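Side-chain contacts in folylpolyglutamate synthase (FolC) (Helicobacter pylori, PDB 6K8C), which probably adds glutamate to dihydropteroate to form dihydrofolate and extends reduced folates with further glutamates, at the expense of ATP: residues 352-356 against 357-361; 151-154 against 155-159; 276-279 against 280-284; 96-99 against 100-104. All coordinates share one frame; numbering follows the deposited sequence.

Interaction 1. Residues 352-356 against 357-361; sequences GILET and LGLEY
Leu357, Gly358 and Leu359 bond back through their backbone N atoms to Ile353, Glu355 and Leu354 at the C-terminal end of helix 347-357. Leu357 N donates to Ile353 O at 3.0 Å, an ordinary helical bond. Beyond it, Leu359 N reaches Leu354 O at 3.0 Å with an N-H...O angle of 166°. Gly358 N meets Glu355 O at 3.2 Å, but from well above the carbonyl plane rather than on a lone pair. Gly358 has positive phi (77°), a value at which a CB would press on the carbonyl oxygen of the preceding residue, so glycine suits the reversal.

The apolar contacts centre on Leu354. Its CD2 packs on Leu359 CD1 at 3.8 Å, the two side chains meeting at a slant. Its CB lies 3.8 Å from Tyr361 CD2, an oblique approach to the ring, while CD1 covers the Tyr361 CB-CG end. Ile353 and Leu357 run side by side and touch through CG2 and CD1. Leu354 packs on Leu324 and on Val334 and Ile336, Leu357 on Phe321 and Leu324, and Leu359 on Val334.

The polar side-chain contact is between Glu355 and Tyr361. The Glu355 chain is extended beyond CG and brings OE2 to the ring edge, near its plane, where Tyr361 OH donates to it; the modelled 2.4 Å is very short, so its exact length is doubtful. Carboxylate and ring planes are 27° apart.

Positive phi at Gly358 and the bonds back into the last turn define a Schellman motif, here leading from helix 347-357 into edge strand 361-363.

Interaction 2. Residues 151-154 against 155-159; sequences STNA and LKKTL
Asn153 and Lys157 run side by side and point the same way, with Asn153 OD1 3.9 Å from Lys157 NZ, too far for a direct hydrogen bond. The lysine gets there by folding: CG sits between its backbone N and carbonyl carbon (chi1 52°), and the chain bends again at chi3 and chi4. Its NZ is hydrogen-bonded to Ala187 O.

Leu155, in the loop between strands 138-142 and 159-162, can be followed from CB outward. CB lies 3.7 Å from Ala154 C and 4.0 Å from Thr152 O of the short 3-10 turn. CG stands beside the backbone N (chi1 -79°), and CD1 comes back to 4.0 Å from Ala154 C and 4.2 Å from Ser151 O. The side chain then packs on Val130, Tyr35, Leu139 and Leu141.

At its backbone, Leu155 N gives Thr152 O a weak bond of 3.5 Å. A water donates to the same Thr152 O at 2.9 Å and, weakly, to Leu155 O.

Chemically, the one direct hydrogen bond between the segments is weak, the water bridge is firm only at Thr152 O, and the leucine's contribution is apolar. Asn153 OD1 is buried without a hydrogen-bond partner in the model; the nearby ammonium probably eases that cost electrostatically.

Interaction 3. Residues 276-279 against 280-284; sequences ELLS and PNILI
Leu278 and Ile284 meet at an angle across the hairpin, Leu278 CD2 lying 3.7 Å from Ile284 CD1. The leucine extends away from its backbone N (chi1 -179°), which carries CD2 to the isoleucine, while its CB lies 4.3 Å from Ile282 CG2. Leu277 and Leu283 occupy the other face: Leu277 CD2 comes within 3.4 Å of Ile282 O and packs more loosely on Leu283 CB, and Leu283 CD1 turns back over the Glu276 carbonyl.

At the turn, Ser279 OG is held between the backbone N and the carbonyl carbon (chi1 73°) and points at the Asn281 side chain. It donates to Asn281 OD1 at 2.7 Å, in the carbonyl plane with a C=O...O angle of 158°. The same OG rests against Ile282 CG1, so the hydroxyl has an apolar wall on one flank.

The backbone pairing gives the frame for these side chains. Glu276 and Ile284 form a hydrogen-bonded antiparallel pair, Glu276 N to Ile284 O at 2.9 Å and Ile284 N to Glu276 O at 2.7 Å. Farther on, Leu278 N and Ser279 N both give weak bonds to Ile282 O. Two residues thus face one, a classic beta bulge, directly joined to the type I turn from Ser279 to Ile282, which Ile282 N closes with a weak bond to Ser279 O.

The hairpin forms one border of the six-stranded sheet, with strand 282-285 next to strand 373-376. Tyr389 of helix 379-390 covers Leu278, Ser279 and Ile282, Leu296 and Ile300 of helix 290-303 pack on Leu283 from the other face, and Asn281 ND2 is bonded to Glu371 O.

Interaction 4. Residues 96-99 against 100-104; sequences SVVG and ESVLE
Val98 and Val102 make the main side-chain contact where the chain passes from strand 96-97 through Gly99 into helix 100-110. Glu100, the first helical residue, has its CB 3.7 Å from Gly99 C; the rest of its side chain extends from there and touches Pro5 and Leu6. Ser101 turns its CB away from residues 96-99 and contributes little to the contact.

Val102, four residues after Val98, points back toward the entry. Its CG1 reaches Val98 CG2 at 3.8 Å, the two side chains meeting at a slant, and its CB lies 3.6 Å from Gly99 O. The Val98 branch that touches is the one opposite its backbone N; CG1, at chi1 69°, lies between N and the carbonyl carbon and faces Leu103.

Leu103 follows, its CB 4.2 Å from Val98 CG1. Its N donates to Gly99 O at 3.0 Å with an N-H...O angle of 163°, the first i to i+4 bond of the helix. The apolar packing continues onto Leu132 of helix 121-132, which touches Val98, Val102 and Leu103, and onto Phe91 of strand 91-93. Glu104 continues the helix through its own N to Glu100 O, and its carboxylate bonds to Leu12 N and Gln108 NE2.

Gly99 occupies the N-cap position but has no side chain to cap with. The contact with the first turn therefore consists of one backbone hydrogen bond, accepted by the Gly99 carbonyl, plus valine and leucine packing, with no polar side-chain bond between the two segments.

The four contacts are separate local structures, none touching another. Interactions 2 and 4 fall within the Mur ligase middle domain, their centres 23 Å apart, and both pack on helix 121-132, through Val130 for Leu155 and Leu132 for Val98. Interactions 1 and 3 belong to the glutamate ligase domain and lie at the two borders of its six-stranded sheet, centres 25 Å apart. Between the two domains the closest approach is between interactions 3 and 4, about 9 Å between nearest atoms, whereas the centres of interactions 1 and 2 are 46 Å apart on opposite sides of the chain's centre. None of the four includes a bound ligand, and none is described here as part of the active site.

Interaction 1. Residues 352-356 against 357-361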
loop_
_atom_site.group_PDB
_atom_site.type_symbol
_atom_site.label_atom_id
_atom_site.label_comp_id
_atom_site.label_asym_id
_atom_site.label_seq_id
_atom_site.Cartn_x
_atom_site.Cartn_y
_atom_site.Cartn_z
ATOM N N GLY A 352 15.137 19.427 -16.480
ATOM C CA GLY A 352 14.725 20.819 -16.558
ATOM C C GLY A 352 14.080 21.315 -15.282
ATOM O O GLY A 352 14.233 22.486 -14.920
ATOM N N ILE A 353 13.345 20.442 -14.590
ATOM C CA ILE A 353 12.783 20.812 -13.295
ATOM C C ILE A 353 13.897 21.069 -12.294
ATOM O O ILE A 353 13.876 22.060 -11.552
ATOM C CB ILE A 353 11.820 19.716 -12.803
ATOM C CG1 ILE A 353 10.611 19.617 -13.735
ATOM C CG2 ILE A 353 11.388 19.984 -11.361
ATOM C CD1 ILE A 353 9.785 18.367 -13.537
ATOM N N LEU A 354 14.898 20.186 -12.269
ATOM C CA LEU A 354 16.011 20.353 -11.344
ATOM C C LEU A 354 16.796 21.616 -11.657
ATOM O O LEU A 354 17.295 22.288 -10.747
ATOM C CB LEU A 354 16.913 19.116 -11.393
ATOM C CG LEU A 354 16.206 17.843 -10.922
ATOM C CD1 LEU A 354 16.887 16.597 -11.459
ATOM C CD2 LEU A 354 16.144 17.809 -9.398
ATOM N N GLU A 355 16.908 21.963 -12.941
ATOM C CA GLU A 355 17.601 23.194 -13.304
ATOM C C GLU A 355 16.790 24.422 -12.902
ATOM O O GLU A 355 17.349 25.396 -12.387
ATOM C CB GLU A 355 17.912 23.199 -14.802
ATOM C CG GLU A 355 19.186 22.436 -15.152
ATOM C CD GLU A 355 19.205 21.933 -16.585
ATOM O OE1 GLU A 355 18.533 22.542 -17.444
ATOM O OE2 GLU A 355 19.896 20.925 -16.855
ATOM N N THR A 356 15.471 24.389 -13.109
ATOM C CA THR A 356 14.623 25.474 -12.621
ATOM C C THR A 356 14.790 25.663 -11.118
ATOM O O THR A 356 14.818 26.796 -10.623
ATOM C CB THR A 356 13.155 25.194 -12.956
ATOM O OG1 THR A 356 12.975 25.178 -14.377
ATOM C CG2 THR A 356 12.248 26.256 -12.340
ATOM N N LEU A 357 14.925 24.564 -10.377
ATOM C CA LEU A 357 15.011 24.639 -8.926
ATOM C C LEU A 357 16.410 24.971 -8.421
ATOM O O LEU A 357 16.561 25.297 -7.240
ATOM C CB LEU A 357 14.530 23.318 -8.323
ATOM C CG LEU A 357 13.008 23.183 -8.367
ATOM C CD1 LEU A 357 12.572 21.762 -8.077
ATOM C CD2 LEU A 357 12.350 24.167 -7.395
ATOM N N GLY A 358 17.427 24.915 -9.274
ATOM C CA GLY A 358 18.782 25.152 -8.814
ATOM C C GLY A 358 19.409 23.995 -8.065
ATOM O O GLY A 358 20.261 24.214 -7.199
ATOM N N LEU A 359 19.011 22.765 -8.373
ATOM C CA LEU A 359 19.549 21.578 -7.720
ATOM C C LEU A 359 20.593 20.938 -8.627
ATOM O O LEU A 359 20.287 20.583 -9.769
ATOM C CB LEU A 359 18.439 20.576 -7.407
ATOM C CG LEU A 359 17.540 20.839 -6.197
ATOM C CD1 LEU A 359 16.262 20.006 -6.294
ATOM C CD2 LEU A 359 18.285 20.542 -4.901
ATOM N N GLU A 360 21.818 20.798 -8.121
ATOM C CA GLU A 360 22.817 20.006 -8.825
ATOM C C GLU A 360 22.319 18.578 -8.981
ATOM O O GLU A 360 21.626 18.041 -8.112
ATOM C CB GLU A 360 24.150 20.002 -8.072
ATOM C CG GLU A 360 24.531 21.320 -7.435
ATOM C CD GLU A 360 25.105 22.301 -8.435
ATOM O OE1 GLU A 360 25.438 21.873 -9.561
ATOM O OE2 GLU A 360 25.228 23.496 -8.093
ATOM N N TYR A 361 22.673 17.953 -10.099
ATOM C CA TYR A 361 22.230 16.588 -10.322
ATOM C C TYR A 361 23.251 15.827 -11.155
ATOM O O TYR A 361 24.171 16.402 -11.741
ATOM C CB TYR A 361 20.854 16.545 -10.992
ATOM C CG TYR A 361 20.825 17.137 -12.380
ATOM C CD1 TYR A 361 21.155 16.371 -13.492
ATOM C CD2 TYR A 361 20.459 18.460 -12.579
ATOM C CE1 TYR A 361 21.133 16.912 -14.761
ATOM C CE2 TYR A 361 20.431 19.008 -13.846
ATOM C CZ TYR A 361 20.766 18.230 -14.934
ATOM O OH TYR A 361 20.738 18.776 -16.197
#

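Interaction 2. Residues 151-154 against 155-159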
loop_
_atom_site.group_PDB
_atom_site.type_symbol
_atom_site.label_atom_id
_atom_site.label_comp_id
_atom_site.label_asym_id
_atom_site.label_seq_id
_atom_site.Cartn_x
_atom_site.Cartn_y
_atom_site.Cartn_z
ATOM N N SER A 151 -8.807 -9.360 -8.604
ATOM C CA SER A 151 -8.979 -10.674 -7.995
ATOM C C SER A 151 -9.613 -10.577 -6.613
ATOM O O SER A 151 -10.401 -11.451 -6.235
ATOM C CB SER A 151 -7.636 -11.400 -7.921
ATOM O OG SER A 151 -6.795 -10.830 -6.938
ATOM N N THR A 152 -9.302 -9.521 -5.850
ATOM C CA THR A 152 -9.878 -9.392 -4.515
ATOM C C THR A 152 -11.383 -9.168 -4.557
ATOM O O THR A 152 -12.053 -9.351 -3.535
ATOM C CB THR A 152 -9.209 -8.255 -3.739
ATOM O OG1 THR A 152 -9.354 -7.025 -4.463
ATOM C CG2 THR A 152 -7.737 -8.549 -3.525
ATOM N N ASN A 153 -11.929 -8.793 -5.716
ATOM C CA ASN A 153 -13.371 -8.617 -5.855
ATOM C C ASN A 153 -14.147 -9.919 -5.722
ATOM O O ASN A 153 -15.361 -9.877 -5.490
ATOM C CB ASN A 153 -13.699 -7.982 -7.207
ATOM C CG ASN A 153 -13.730 -6.479 -7.144
ATOM O OD1 ASN A 153 -14.302 -5.905 -6.218
ATOM N ND2 ASN A 153 -13.111 -5.827 -8.125
ATOM N N ALA A 154 -13.489 -11.069 -5.880
ATOM C CA ALA A 154 -14.194 -12.345 -5.883
ATOM C C ALA A 154 -14.574 -12.815 -4.486
ATOM O O ALA A 154 -15.445 -13.680 -4.355
ATOM C CB ALA A 154 -13.341 -13.417 -6.569
ATOM N N LEU A 155 -13.944 -12.278 -3.450
ATOM C CA LEU A 155 -14.254 -12.686 -2.089
ATOM C C LEU A 155 -15.482 -11.935 -1.588
ATOM O O LEU A 155 -15.683 -10.759 -1.904
ATOM C CB LEU A 155 -13.055 -12.427 -1.173
ATOM C CG LEU A 155 -11.902 -13.433 -1.201
ATOM C CD1 LEU A 155 -11.094 -13.313 -2.484
ATOM C CD2 LEU A 155 -11.006 -13.223 0.005
ATOM N N LYS A 156 -16.326 -12.625 -0.827
ATOM C CA LYS A 156 -17.468 -11.952 -0.225
ATOM C C LYS A 156 -16.969 -10.943 0.802
ATOM O O LYS A 156 -16.030 -11.211 1.555
ATOM C CB LYS A 156 -18.417 -12.961 0.424
ATOM C CG LYS A 156 -19.424 -13.569 -0.547
ATOM C CD LYS A 156 -20.239 -14.676 0.105
ATOM C CE LYS A 156 -20.813 -15.626 -0.936
ATOM N NZ LYS A 156 -21.499 -16.789 -0.305
ATOM N N LYS A 157 -17.587 -9.772 0.817
ATOM C CA LYS A 157 -17.091 -8.657 1.606
ATOM C C LYS A 157 -18.096 -8.278 2.681
ATOM O O LYS A 157 -19.304 -8.220 2.431
ATOM C CB LYS A 157 -16.784 -7.447 0.719
ATOM C CG LYS A 157 -17.918 -7.028 -0.191
ATOM C CD LYS A 157 -17.556 -5.768 -0.957
ATOM C CE LYS A 157 -16.413 -6.028 -1.923
ATOM N NZ LYS A 157 -16.910 -6.303 -3.296
ATOM N N THR A 158 -17.583 -8.040 3.884
ATOM C CA THR A 158 -18.379 -7.433 4.941
ATOM C C THR A 158 -18.445 -5.921 4.778
ATOM O O THR A 158 -19.492 -5.306 5.017
ATOM C CB THR A 158 -17.776 -7.791 6.298
ATOM O OG1 THR A 158 -17.600 -9.208 6.380
ATOM C CG2 THR A 158 -18.663 -7.315 7.438
ATOM N N LEU A 159 -17.342 -5.308 4.363
ATOM C CA LEU A 159 -17.226 -3.858 4.359
ATOM C C LEU A 159 -16.212 -3.458 3.300
ATOM O O LEU A 159 -15.203 -4.138 3.124
ATOM C CB LEU A 159 -16.781 -3.351 5.732
ATOM C CG LEU A 159 -16.498 -1.866 5.914
ATOM C CD1 LEU A 159 -17.803 -1.089 5.904
ATOM C CD2 LEU A 159 -15.739 -1.661 7.221
HETATM O O HOH W 1 -13.659 -8.107 -1.520
#

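Interaction 3. Residues 276-279 against 280-284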
loop_
_atom_site.group_PDB
_atom_site.type_symbol
_atom_site.label_atom_id
_atom_site.label_comp_id
_atom_site.label_asym_id
_atom_site.label_seq_id
_atom_site.Cartn_x
_atom_site.Cartn_y
_atom_site.Cartn_z
ATOM N N GLU A 276 12.112 4.636 6.240
ATOM C CA GLU A 276 12.832 3.467 6.727
ATOM C C GLU A 276 14.334 3.665 6.567
ATOM O O GLU A 276 14.813 3.954 5.466
ATOM C CB GLU A 276 12.389 2.210 5.982
ATOM C CG GLU A 276 13.102 0.942 6.447
ATOM C CD GLU A 276 12.188 -0.262 6.454
ATOM O OE1 GLU A 276 12.692 -1.390 6.283
ATOM O OE2 GLU A 276 10.965 -0.082 6.633
ATOM N N LEU A 277 15.068 3.509 7.663
ATOM C CA LEU A 277 16.527 3.568 7.635
ATOM C C LEU A 277 17.044 2.196 7.235
ATOM O O LEU A 277 17.149 1.295 8.070
ATOM C CB LEU A 277 17.077 3.986 8.992
ATOM C CG LEU A 277 17.545 5.426 9.201
ATOM C CD1 LEU A 277 18.298 5.539 10.516
ATOM C CD2 LEU A 277 18.405 5.917 8.045
ATOM N N LEU A 278 17.353 2.023 5.947
ATOM C CA LEU A 278 17.943 0.765 5.493
ATOM C C LEU A 278 19.320 0.550 6.104
ATOM O O LEU A 278 19.698 -0.584 6.415
ATOM C CB LEU A 278 18.033 0.750 3.967
ATOM C CG LEU A 278 18.618 -0.504 3.311
ATOM C CD1 LEU A 278 17.673 -1.682 3.468
ATOM C CD2 LEU A 278 18.918 -0.251 1.843
ATOM N N SER A 279 20.070 1.624 6.290
ATOM C CA SER A 279 21.414 1.566 6.842
ATOM C C SER A 279 21.644 2.873 7.572
ATOM O O SER A 279 20.788 3.769 7.536
ATOM C CB SER A 279 22.452 1.340 5.735
ATOM O OG SER A 279 22.630 2.509 4.961
ATOM N N PRO A 280 22.770 3.016 8.281
ATOM C CA PRO A 280 23.024 4.302 8.952
ATOM C C PRO A 280 22.979 5.504 8.018
ATOM O O PRO A 280 22.680 6.615 8.476
ATOM C CB PRO A 280 24.420 4.116 9.555
ATOM C CG PRO A 280 24.531 2.657 9.783
ATOM C CD PRO A 280 23.754 1.990 8.685
ATOM N N ASN A 281 23.255 5.321 6.726
ATOM C CA ASN A 281 23.349 6.441 5.795
ATOM C C ASN A 281 22.346 6.364 4.648
ATOM O O ASN A 281 22.477 7.125 3.682
ATOM C CB ASN A 281 24.771 6.543 5.228
ATOM C CG ASN A 281 25.104 5.414 4.269
ATOM O OD1 ASN A 281 24.567 4.315 4.382
ATOM N ND2 ASN A 281 25.997 5.681 3.319
ATOM N N ILE A 282 21.352 5.478 4.710
ATOM C CA ILE A 282 20.362 5.367 3.641
ATOM C C ILE A 282 18.967 5.359 4.257
ATOM O O ILE A 282 18.609 4.430 4.994
ATOM C CB ILE A 282 20.580 4.127 2.765
ATOM C CG1 ILE A 282 21.953 4.179 2.093
ATOM C CG2 ILE A 282 19.506 4.042 1.686
ATOM C CD1 ILE A 282 22.314 2.889 1.389
ATOM N N LEU A 283 18.189 6.395 3.964
ATOM C CA LEU A 283 16.773 6.462 4.280
ATOM C C LEU A 283 15.985 6.145 3.013
ATOM O O LEU A 283 16.319 6.634 1.929
ATOM C CB LEU A 283 16.420 7.856 4.818
ATOM C CG LEU A 283 15.005 8.188 5.296
ATOM C CD1 LEU A 283 14.654 7.411 6.564
ATOM C CD2 LEU A 283 14.897 9.685 5.536
ATOM N N ILE A 284 14.951 5.311 3.144
ATOM C CA ILE A 284 14.182 4.825 2.003
ATOM C C ILE A 284 12.704 5.115 2.234
ATOM O O ILE A 284 12.184 4.892 3.333
ATOM C CB ILE A 284 14.400 3.313 1.771
ATOM C CG1 ILE A 284 15.807 3.051 1.236
ATOM C CG2 ILE A 284 13.369 2.765 0.798
ATOM C CD1 ILE A 284 15.969 1.679 0.601
#

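Interaction 4. Residues 96-99 against 100-104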
loop_
_atom_site.group_PDB
_atom_site.type_symbol
_atom_site.label_atom_id
_atom_site.label_comp_id
_atom_site.label_asym_id
_atom_site.label_seq_id
_atom_site.Cartn_x
_atom_site.Cartn_y
_atom_site.Cartn_z
ATOM N N SER A 96 2.498 -9.214 12.801
ATOM C CA SER A 96 3.837 -9.192 12.233
ATOM C C SER A 96 3.809 -9.741 10.809
ATOM O O SER A 96 2.872 -10.433 10.401
ATOM C CB SER A 96 4.823 -9.992 13.098
ATOM O OG SER A 96 4.555 -11.375 13.014
ATOM N N VAL A 97 4.847 -9.389 10.048
ATOM C CA VAL A 97 5.033 -9.956 8.717
ATOM C C VAL A 97 5.091 -11.471 8.825
ATOM O O VAL A 97 5.709 -12.017 9.746
ATOM C CB VAL A 97 6.315 -9.386 8.087
ATOM C CG1 VAL A 97 6.736 -10.194 6.879
ATOM C CG2 VAL A 97 6.110 -7.907 7.721
ATOM N N VAL A 98 4.434 -12.162 7.888
ATOM C CA VAL A 98 4.331 -13.615 7.974
ATOM C C VAL A 98 5.716 -14.249 7.917
ATOM O O VAL A 98 6.621 -13.776 7.216
ATOM C CB VAL A 98 3.414 -14.158 6.862
ATOM C CG1 VAL A 98 4.067 -14.010 5.486
ATOM C CG2 VAL A 98 3.044 -15.613 7.139
ATOM N N GLY A 99 5.896 -15.318 8.689
ATOM C CA GLY A 99 7.152 -16.037 8.657
ATOM C C GLY A 99 7.317 -16.820 7.368
ATOM O O GLY A 99 6.348 -17.289 6.765
ATOM N N GLU A 100 8.576 -16.962 6.945
ATOM C CA GLU A 100 8.869 -17.622 5.673
ATOM C C GLU A 100 8.323 -19.045 5.633
ATOM O O GLU A 100 7.783 -19.482 4.608
ATOM C CB GLU A 100 10.375 -17.632 5.424
ATOM C CG GLU A 100 10.982 -16.275 5.169
ATOM C CD GLU A 100 12.303 -16.372 4.437
ATOM O OE1 GLU A 100 12.739 -15.359 3.849
ATOM O OE2 GLU A 100 12.902 -17.467 4.446
ATOM N N SER A 101 8.459 -19.790 6.731
ATOM C CA SER A 101 8.030 -21.185 6.714
ATOM C C SER A 101 6.515 -21.306 6.697
ATOM O O SER A 101 5.979 -22.238 6.086
ATOM C CB SER A 101 8.621 -21.933 7.910
ATOM O OG SER A 101 8.644 -21.106 9.059
ATOM N N VAL A 102 5.810 -20.377 7.350
ATOM C CA VAL A 102 4.350 -20.369 7.294
ATOM C C VAL A 102 3.873 -20.093 5.873
ATOM O O VAL A 102 2.922 -20.717 5.385
ATOM C CB VAL A 102 3.791 -19.333 8.288
ATOM C CG1 VAL A 102 2.284 -19.214 8.143
ATOM C CG2 VAL A 102 4.169 -19.706 9.717
ATOM N N LEU A 103 4.525 -19.151 5.190
ATOM C CA LEU A 103 4.158 -18.839 3.812
ATOM C C LEU A 103 4.485 -19.996 2.871
ATOM O O LEU A 103 3.684 -20.337 1.993
ATOM C CB LEU A 103 4.876 -17.564 3.371
ATOM C CG LEU A 103 4.619 -17.044 1.956
ATOM C CD1 LEU A 103 3.129 -16.836 1.702
ATOM C CD2 LEU A 103 5.393 -15.756 1.735
ATOM N N GLU A 104 5.658 -20.610 3.038
ATOM C CA GLU A 104 6.020 -21.744 2.188
ATOM C C GLU A 104 5.061 -22.912 2.388
ATOM O O GLU A 104 4.731 -23.625 1.433
ATOM C CB GLU A 104 7.465 -22.160 2.469
ATOM C CG GLU A 104 7.889 -23.454 1.781
ATOM C CD GLU A 104 7.978 -23.331 0.265
ATOM O OE1 GLU A 104 8.082 -22.197 -0.249
ATOM O OE2 GLU A 104 7.955 -24.380 -0.415
#